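Local coordinates for 5-formyltetrahydrofolate cyclo-ligase family protein (Bacillus anthracis, PDB 2JCB) that probably catalyses the ATP-dependent conversion of 5-formyltetrahydrofolate to 5,10-methenyltetrahydrofolate in folate metabolism, and binds ADP and a magnesium ion, at residues E120-A124 and D125-L129. Sequence-based numbering, arbitrary orientation.
Sequences EEVNA and DEIDL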
# COMPACT_ATOMS: atom_id res chain seq x y z
N GLU A 120 -19.06 -5.45 -3.20
CA GLU A 120 -18.96 -6.88 -3.47
C GLU A 120 -17.53 -7.30 -3.29
O GLU A 120 -16.65 -6.67 -3.87
CB GLU A 120 -19.44 -7.21 -4.89
CG GLU A 120 -20.94 -7.30 -5.00
CD GLU A 120 -21.43 -7.38 -6.44
OE1 GLU A 120 -22.59 -7.82 -6.63
OE2 GLU A 120 -20.68 -7.00 -7.37
N GLU A 121 -17.31 -8.36 -2.50
CA GLU A 121 -15.98 -8.93 -2.35
C GLU A 121 -15.47 -9.45 -3.68
O GLU A 121 -16.24 -10.11 -4.43
CB GLU A 121 -16.02 -10.13 -1.41
CG GLU A 121 -14.64 -10.48 -0.92
CD GLU A 121 -14.71 -11.53 0.15
OE1 GLU A 121 -15.01 -12.71 -0.19
OE2 GLU A 121 -14.53 -11.14 1.33
N VAL A 122 -14.19 -9.22 -3.94
CA VAL A 122 -13.51 -9.74 -5.14
C VAL A 122 -12.38 -10.69 -4.70
O VAL A 122 -11.56 -10.34 -3.86
CB VAL A 122 -12.99 -8.58 -6.04
CG1 VAL A 122 -12.26 -9.12 -7.26
CG2 VAL A 122 -14.15 -7.74 -6.52
N ASN A 123 -12.40 -11.90 -5.25
CA ASN A 123 -11.41 -12.96 -4.98
C ASN A 123 -10.02 -12.51 -5.39
O ASN A 123 -9.88 -11.83 -6.40
CB ASN A 123 -11.80 -14.21 -5.78
CG ASN A 123 -11.10 -15.48 -5.30
OD1 ASN A 123 -9.87 -15.62 -5.40
ND2 ASN A 123 -11.88 -16.44 -4.83
N ALA A 124 -9.00 -12.87 -4.59
CA ALA A 124 -7.60 -12.55 -4.90
C ALA A 124 -7.15 -12.97 -6.32
O ALA A 124 -6.36 -12.26 -6.95
CB ALA A 124 -6.68 -13.17 -3.86
N ASP A 125 -7.67 -14.08 -6.82
CA ASP A 125 -7.27 -14.54 -8.15
C ASP A 125 -7.89 -13.69 -9.28
O ASP A 125 -7.62 -13.91 -10.46
CB ASP A 125 -7.56 -16.05 -8.32
CG ASP A 125 -9.04 -16.37 -8.36
OD1 ASP A 125 -9.85 -15.47 -8.74
OD2 ASP A 125 -9.41 -17.53 -8.05
N GLU A 126 -8.73 -12.71 -8.92
CA GLU A 126 -9.35 -11.78 -9.89
C GLU A 126 -8.75 -10.36 -9.85
O GLU A 126 -9.16 -9.46 -10.59
CB GLU A 126 -10.85 -11.68 -9.60
CG GLU A 126 -11.58 -12.89 -10.07
CD GLU A 126 -13.08 -12.69 -10.05
OE1 GLU A 126 -13.78 -13.70 -9.85
OE2 GLU A 126 -13.53 -11.52 -10.25
N ILE A 127 -7.77 -10.17 -8.99
CA ILE A 127 -7.16 -8.87 -8.80
C ILE A 127 -5.80 -8.91 -9.52
O ILE A 127 -4.97 -9.75 -9.19
CB ILE A 127 -6.99 -8.52 -7.28
CG1 ILE A 127 -8.36 -8.53 -6.54
CG2 ILE A 127 -6.20 -7.19 -7.12
CD1 ILE A 127 -8.28 -8.45 -5.00
N ASP A 128 -5.62 -8.07 -10.52
CA ASP A 128 -4.43 -8.13 -11.39
C ASP A 128 -3.18 -7.51 -10.75
O ASP A 128 -2.05 -8.07 -10.86
CB ASP A 128 -4.73 -7.51 -12.75
CG ASP A 128 -5.86 -8.19 -13.45
OD1 ASP A 128 -5.88 -9.46 -13.51
OD2 ASP A 128 -6.75 -7.48 -13.96
N LEU A 129 -3.41 -6.43 -10.01
CA LEU A 129 -2.34 -5.68 -9.38
C LEU A 129 -2.78 -5.24 -7.99
O LEU A 129 -3.88 -4.70 -7.83
CB LEU A 129 -2.08 -4.45 -10.25
CG LEU A 129 -1.04 -3.44 -9.72
CD1 LEU A 129 0.37 -4.13 -9.67
CD2 LEU A 129 -1.06 -2.13 -10.57
O HOH W 1 -4.17 -12.58 -8.76
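Asn-123 opens a short 3-10 turn with two of its oxygens. Side-chain OD1 of Asn-123 accepts the backbone N-H of Asp-125, 3.0 Å from OD1 to N, and Asn-123 O accepts Glu-126 N at 2.9 Å. The first bond is nearly straight (173°) and runs in the amide plane onto a lone pair of OD1, as in an Asx turn. CG anti to the backbone N (chi1 -164°) sets the amide beside its own carbonyl carbon, where OD1 meets the N-H two residues on. The second bond reaches its carbonyl from above the plane. A further i to i+3 bond, Ile-127 N to Ala-124 O at 3.2 Å, continues the turn, and a water gives one hydrogen to Ala-124 O and another to Ile-127 O, bridging the two carbonyls. Ile-127 O also bonds Tyr-158 OH.

OD1 of Asn-123 lies over the face of the Asp-125 carboxylate, 3.2 Å from CG of Asp-125, and the amide and carboxylate are stacked almost flat on each other, their planes 13° apart, without a hydrogen bond between them. The extended Glu-126 side chain crosses Val-122 at about a right angle, and its OE2 forms a salt bridge with Arg-80 of strand 80-87.

The turn joins edge strand 120-121 of the mixed sheet to the inner strand 129-131 of this Rossmann-like alpha/beta fold. Its apolar side faces the sheet: Val-122 and Ile-127 both touch Val-82, while Ile-127 also meets Phe-95, and Tyr-154 of helix 150-154. Within the turn, Val-122 CG1, set beside its own carbonyl carbon, lies 4.0 Å from Ile-127 CG1 and 3.7 Å from Glu-126 CB.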